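Local coordinates for SEC-C motif domain protein (Psychrobacter arcticus, PDB 2I9W) that is of unknown function but binds two zinc ions, each through four cysteines, in small domains attached to an NTF2-like (cystatin-like) middle domain, at residues F4-Q12 / R58-L66. Numbering follows the deposited sequence.
Sequences FSIQTCPCQ and RTRYSAFVL. With ZN (zinc ion), chain B.
The Cys-Pro-Cys turn of the N-terminal zinc site, C9 to C11, packs against one side of the helix that carries R58 to L66. Zinc is held by C9 SG at 2.3 Å and C11 SG at 2.4 Å, and C29 and C30 complete the four-cysteine site. P10, between the two ligands, makes the apolar part of the contact: its CB sits 3.8 Å from V65 CB, while its CG meets L66 CG, the two side chains crossing at about a right angle. The Y61 ring presents its edge to the P10 carbonyl, with CE2 3.4 Å from P10 O; a water donates to that same carbonyl and also pairs with Y61 OH. S62 OG donates to R58 O, one turn back, from above the carbonyl plane, and takes a weak, bent bond from C11 N (3.3 Å, 121° at the hydrogen). R58 CB and CG lie against C11 CB and SG. R58 is modelled in two conformers; in one, the chain, extended from CG to NE, carries NH1 past C11 SG, to which it makes a weak bond (3.7 Å), to 3.1 Å from C11 O; NE is salt-bridged to E54. Farther along, L66 CD2 lies over one face of the F4 ring in a CH-pi contact, 4.0 Å from the centroid. The contact thus joins the zinc-binding domain to helix 53-66 of the NTF2-like domain: S62 also touches C30 and H34, the latter on helix 31-39, while R58, Y61 and V65 reach strand 97-107, at an edge of the antiparallel sheet.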
ATOM      1  N   PHE A   4     -10.257 -10.719 -14.793  1.00 30.86           N
ATOM      2  CA  PHE A   4     -10.459  -9.821 -13.644  1.00 31.67           C
ATOM      3  C   PHE A   4     -10.488  -8.385 -14.064  1.00 29.92           C
ATOM      4  O   PHE A   4     -11.095  -7.577 -13.370  1.00 27.18           O
ATOM      5  CB  PHE A   4      -9.417  -9.991 -12.525  1.00 31.96           C
ATOM      6  CG  PHE A   4      -9.783 -11.041 -11.540  1.00 33.15           C
ATOM      7  CD1 PHE A   4     -10.953 -10.929 -10.800  1.00 38.79           C
ATOM      8  CD2 PHE A   4      -8.978 -12.160 -11.366  1.00 37.54           C
ATOM      9  CE1 PHE A   4     -11.321 -11.910  -9.902  1.00 43.04           C
ATOM     10  CE2 PHE A   4      -9.331 -13.154 -10.469  1.00 39.06           C
ATOM     11  CZ  PHE A   4     -10.516 -13.031  -9.731  1.00 42.40           C
ATOM     12  N   SER A   5      -9.857  -8.080 -15.208  1.00 28.19           N
ATOM     13  CA  SER A   5      -9.950  -6.756 -15.822  1.00 26.10           C
ATOM     14  C   SER A   5     -11.348  -6.242 -15.896  1.00 27.24           C
ATOM     15  O   SER A   5     -11.563  -5.075 -15.685  1.00 26.66           O
ATOM     16  CB  SER A   5      -9.376  -6.787 -17.231  1.00 26.97           C
ATOM     17  OG  SER A   5      -7.991  -6.982 -17.178  1.00 33.36           O
ATOM     18  N   ILE A   6     -12.305  -7.116 -16.214  1.00 26.83           N
ATOM     19  CA  ILE A   6     -13.674  -6.690 -16.405  1.00 28.04           C
ATOM     20  C   ILE A   6     -14.609  -7.008 -15.224  1.00 28.87           C
ATOM     21  O   ILE A   6     -15.832  -6.848 -15.314  1.00 31.44           O
ATOM     22  CB  ILE A   6     -14.221  -7.180 -17.799  1.00 27.05           C
ATOM     23  CG1 ILE A   6     -14.456  -8.688 -17.845  1.00 29.96           C
ATOM     24  CG2 ILE A   6     -13.265  -6.713 -18.929  1.00 29.30           C
ATOM     25  CD1 ILE A   6     -15.300  -9.100 -19.084  1.00 24.19           C
ATOM     26  N   GLN A   7     -14.026  -7.365 -14.086  1.00 30.65           N
ATOM     27  CA  GLN A   7     -14.797  -7.447 -12.847  1.00 30.96           C
ATOM     28  C   GLN A   7     -14.420  -6.319 -11.924  1.00 28.25           C
ATOM     29  O   GLN A   7     -13.425  -5.633 -12.161  1.00 22.67           O
ATOM     30  CB  GLN A   7     -14.588  -8.780 -12.151  1.00 34.55           C
ATOM     31  CG  GLN A   7     -15.208  -9.941 -12.915  1.00 41.03           C
ATOM     32  CD  GLN A   7     -16.738  -9.956 -12.893  1.00 44.10           C
ATOM     33  OE1 GLN A   7     -17.366  -9.636 -11.876  1.00 44.39           O
ATOM     34  NE2 GLN A   7     -17.334 -10.358 -14.007  1.00 46.09           N
ATOM     35  N   THR A   8     -15.267  -6.109 -10.915  1.00 25.50           N
ATOM     36  CA  THR A   8     -15.077  -5.063  -9.944  1.00 24.35           C
ATOM     37  C   THR A   8     -13.631  -5.118  -9.424  1.00 21.44           C
ATOM     38  O   THR A   8     -13.084  -6.183  -9.046  1.00 20.05           O
ATOM     39  CB  THR A   8     -16.146  -5.132  -8.808  1.00 24.50           C
ATOM     40  OG1 THR A   8     -17.476  -5.138  -9.374  1.00 22.99           O
ATOM     41  CG2 THR A   8     -16.008  -4.001  -7.838  1.00 22.79           C
ATOM     42  N   CYS A   9     -12.998  -3.971  -9.426  1.00 17.50           N
ATOM     43  CA  CYS A   9     -11.660  -3.863  -8.852  1.00 19.10           C
ATOM     44  C   CYS A   9     -11.687  -4.355  -7.394  1.00 17.81           C
ATOM     45  O   CYS A   9     -12.610  -4.033  -6.645  1.00 19.14           O
ATOM     46  CB  CYS A   9     -11.139  -2.449  -8.898  1.00 17.42           C
ATOM     47  SG  CYS A   9      -9.370  -2.399  -8.540  1.00 18.79           S
ATOM     48  N   PRO A  10     -10.693  -5.146  -6.970  1.00 19.89           N
ATOM     49  CA  PRO A  10     -10.806  -5.581  -5.579  1.00 18.94           C
ATOM     50  C   PRO A  10     -10.985  -4.452  -4.578  1.00 20.93           C
ATOM     51  O   PRO A  10     -11.743  -4.620  -3.634  1.00 23.12           O
ATOM     52  CB  PRO A  10      -9.530  -6.374  -5.343  1.00 20.25           C
ATOM     53  CG  PRO A  10      -9.141  -6.870  -6.673  1.00 19.59           C
ATOM     54  CD  PRO A  10      -9.564  -5.799  -7.651  1.00 20.22           C
ATOM     55  N   CYS A  11     -10.334  -3.309  -4.788  1.00 17.74           N
ATOM     56  CA  CYS A  11     -10.406  -2.201  -3.816  1.00 18.89           C
ATOM     57  C   CYS A  11     -11.759  -1.532  -3.744  1.00 20.63           C
ATOM     58  O   CYS A  11     -11.996  -0.721  -2.837  1.00 21.43           O
ATOM     59  CB  CYS A  11      -9.333  -1.137  -4.067  1.00 17.85           C
ATOM     60  SG  CYS A  11      -9.780   0.073  -5.273  1.00 20.58           S
ATOM     61  N   GLN A  12     -12.621  -1.849  -4.710  1.00 19.47           N
ATOM     62  CA  GLN A  12     -13.959  -1.293  -4.809  1.00 23.03           C
ATOM     63  C   GLN A  12     -15.006  -2.181  -4.146  1.00 20.93           C
ATOM     64  O   GLN A  12     -16.172  -1.799  -4.089  1.00 22.82           O
ATOM     65  CB  GLN A  12     -14.352  -1.101  -6.269  1.00 23.68           C
ATOM     66  CG  GLN A  12     -13.447  -0.169  -7.011  1.00 24.12           C
ATOM     67  CD  GLN A  12     -13.784   1.271  -6.796  1.00 35.96           C
ATOM     68  OE1 GLN A  12     -14.907   1.702  -7.066  1.00 34.11           O
ATOM     69  NE2 GLN A  12     -12.804   2.048  -6.341  1.00 34.65           N
ATOM     70  N   ARG A  58      -4.896   1.488  -1.706  1.00 20.07           N
ATOM     71  CA  ARG A  58      -5.884   0.721  -2.491  0.50 18.64           C
ATOM     72  C   ARG A  58      -5.210  -0.201  -3.475  1.00 20.24           C
ATOM     73  O   ARG A  58      -5.559  -1.384  -3.586  1.00 18.72           O
ATOM     74  CB  ARG A  58      -6.831   1.650  -3.246  0.50 19.44           C
ATOM     75  CG  ARG A  58      -7.852   2.263  -2.362  0.50 15.82           C
ATOM     76  CD  ARG A  58      -8.583   3.381  -3.083  0.50 19.18           C
ATOM     77  NE  ARG A  58      -9.655   3.960  -2.278  0.50 17.73           N
ATOM     78  CZ  ARG A  58     -10.858   3.411  -2.094  0.50 20.91           C
ATOM     79  NH1 ARG A  58     -11.193   2.239  -2.639  0.50 21.77           N
ATOM     80  NH2 ARG A  58     -11.748   4.056  -1.351  0.50 27.11           N
ATOM     81  N   THR A  59      -4.247   0.340  -4.213  1.00 17.71           N
ATOM     82  CA  THR A  59      -3.489  -0.509  -5.181  1.00 18.56           C
ATOM     83  C   THR A  59      -2.751  -1.646  -4.477  1.00 19.10           C
ATOM     84  O   THR A  59      -2.641  -2.731  -5.032  1.00 18.11           O
ATOM     85  CB  THR A  59      -2.497   0.315  -6.086  1.00 19.68           C
ATOM     86  OG1 THR A  59      -1.453   0.902  -5.262  1.00 18.34           O
ATOM     87  CG2 THR A  59      -3.267   1.379  -6.909  1.00 19.84           C
ATOM     88  N   ARG A  60      -2.235  -1.414  -3.274  1.00 18.85           N
ATOM     89  CA  ARG A  60      -1.591  -2.520  -2.535  1.00 20.40           C
ATOM     90  C   ARG A  60      -2.586  -3.624  -2.125  1.00 18.57           C
ATOM     91  O   ARG A  60      -2.341  -4.794  -2.296  1.00 20.06           O
ATOM     92  CB  ARG A  60      -0.780  -1.990  -1.354  1.00 19.32           C
ATOM     93  CG  ARG A  60       0.445  -1.121  -1.726  1.00 19.69           C
ATOM     94  CD  ARG A  60       1.091  -0.519  -0.450  1.00 19.19           C
ATOM     95  NE  ARG A  60       1.385  -1.526   0.592  1.00 20.41           N
ATOM     96  CZ  ARG A  60       2.455  -2.314   0.624  1.00 19.83           C
ATOM     97  NH1 ARG A  60       3.386  -2.228  -0.324  1.00 21.59           N
ATOM     98  NH2 ARG A  60       2.593  -3.184   1.622  1.00 21.79           N
ATOM     99  N   TYR A  61      -3.722  -3.216  -1.572  1.00 20.03           N
ATOM    100  CA  TYR A  61      -4.801  -4.149  -1.253  1.00 18.49           C
ATOM    101  C   TYR A  61      -5.173  -5.015  -2.476  1.00 18.77           C
ATOM    102  O   TYR A  61      -5.231  -6.228  -2.403  1.00 19.30           O
ATOM    103  CB  TYR A  61      -6.038  -3.388  -0.748  1.00 19.56           C
ATOM    104  CG  TYR A  61      -7.183  -4.337  -0.592  1.00 20.02           C
ATOM    105  CD1 TYR A  61      -7.266  -5.146   0.498  1.00 21.45           C
ATOM    106  CD2 TYR A  61      -8.142  -4.462  -1.590  1.00 19.81           C
ATOM    107  CE1 TYR A  61      -8.291  -6.103   0.633  1.00 23.03           C
ATOM    108  CE2 TYR A  61      -9.155  -5.399  -1.493  1.00 22.10           C
ATOM    109  CZ  TYR A  61      -9.226  -6.236  -0.367  1.00 20.56           C
ATOM    110  OH  TYR A  61     -10.242  -7.160  -0.233  1.00 20.77           O
ATOM    111  N   SER A  62      -5.379  -4.363  -3.610  1.00 20.42           N
ATOM    112  CA  SER A  62      -5.728  -5.084  -4.857  1.00 17.62           C
ATOM    113  C   SER A  62      -4.592  -6.019  -5.290  1.00 17.87           C
ATOM    114  O   SER A  62      -4.855  -7.104  -5.820  1.00 19.37           O
ATOM    115  CB  SER A  62      -6.034  -4.068  -5.957  1.00 18.62           C
ATOM    116  OG  SER A  62      -7.171  -3.333  -5.567  1.00 21.86           O
ATOM    117  N   ALA A  63      -3.347  -5.640  -4.997  1.00 18.09           N
ATOM    118  CA  ALA A  63      -2.194  -6.515  -5.292  1.00 20.17           C
ATOM    119  C   ALA A  63      -2.192  -7.728  -4.344  1.00 21.78           C
ATOM    120  O   ALA A  63      -1.775  -8.783  -4.736  1.00 23.20           O
ATOM    121  CB  ALA A  63      -0.870  -5.712  -5.206  1.00 19.35           C
ATOM    122  N   PHE A  64      -2.666  -7.573  -3.109  1.00 17.93           N
ATOM    123  CA  PHE A  64      -2.832  -8.736  -2.196  1.00 20.14           C
ATOM    124  C   PHE A  64      -3.870  -9.691  -2.782  1.00 19.10           C
ATOM    125  O   PHE A  64      -3.628 -10.890  -2.980  1.00 19.97           O
ATOM    126  CB  PHE A  64      -3.259  -8.278  -0.797  1.00 19.10           C
ATOM    127  CG  PHE A  64      -2.161  -7.568  -0.028  1.00 22.60           C
ATOM    128  CD1 PHE A  64      -0.882  -8.108  -0.021  1.00 30.99           C
ATOM    129  CD2 PHE A  64      -2.404  -6.436   0.705  1.00 37.79           C
ATOM    130  CE1 PHE A  64       0.146  -7.504   0.681  1.00 35.97           C
ATOM    131  CE2 PHE A  64      -1.354  -5.820   1.406  1.00 31.95           C
ATOM    132  CZ  PHE A  64      -0.095  -6.368   1.360  1.00 32.77           C
ATOM    133  N   VAL A  65      -5.033  -9.134  -3.122  1.00 19.43           N
ATOM    134  CA  VAL A  65      -6.147  -9.953  -3.597  1.00 21.43           C
ATOM    135  C   VAL A  65      -5.777 -10.714  -4.873  1.00 20.24           C
ATOM    136  O   VAL A  65      -6.063 -11.932  -4.979  1.00 21.65           O
ATOM    137  CB  VAL A  65      -7.403  -9.080  -3.844  1.00 20.74           C
ATOM    138  CG1 VAL A  65      -8.551  -9.969  -4.470  1.00 19.98           C
ATOM    139  CG2 VAL A  65      -7.832  -8.418  -2.577  1.00 20.00           C
ATOM    140  N   LEU A  66      -5.127 -10.018  -5.815  1.00 18.22           N
ATOM    141  CA  LEU A  66      -4.795 -10.573  -7.128  1.00 20.11           C
ATOM    142  C   LEU A  66      -3.444 -11.292  -7.173  1.00 21.11           C
ATOM    143  O   LEU A  66      -3.090 -11.889  -8.185  1.00 24.32           O
ATOM    144  CB  LEU A  66      -4.865  -9.490  -8.208  1.00 24.53           C
ATOM    145  CG  LEU A  66      -6.246  -8.791  -8.371  1.00 20.96           C
ATOM    146  CD1 LEU A  66      -6.161  -7.591  -9.342  1.00 19.98           C
ATOM    147  CD2 LEU A  66      -7.402  -9.747  -8.812  1.00 23.63           C
TER
HETATM  148 ZN    ZN B 200      -8.901  -0.409  -7.430  1.00 17.46          ZN
HETATM  149  O   HOH W   1     -11.742  -7.296  -2.465  1.00 17.17           O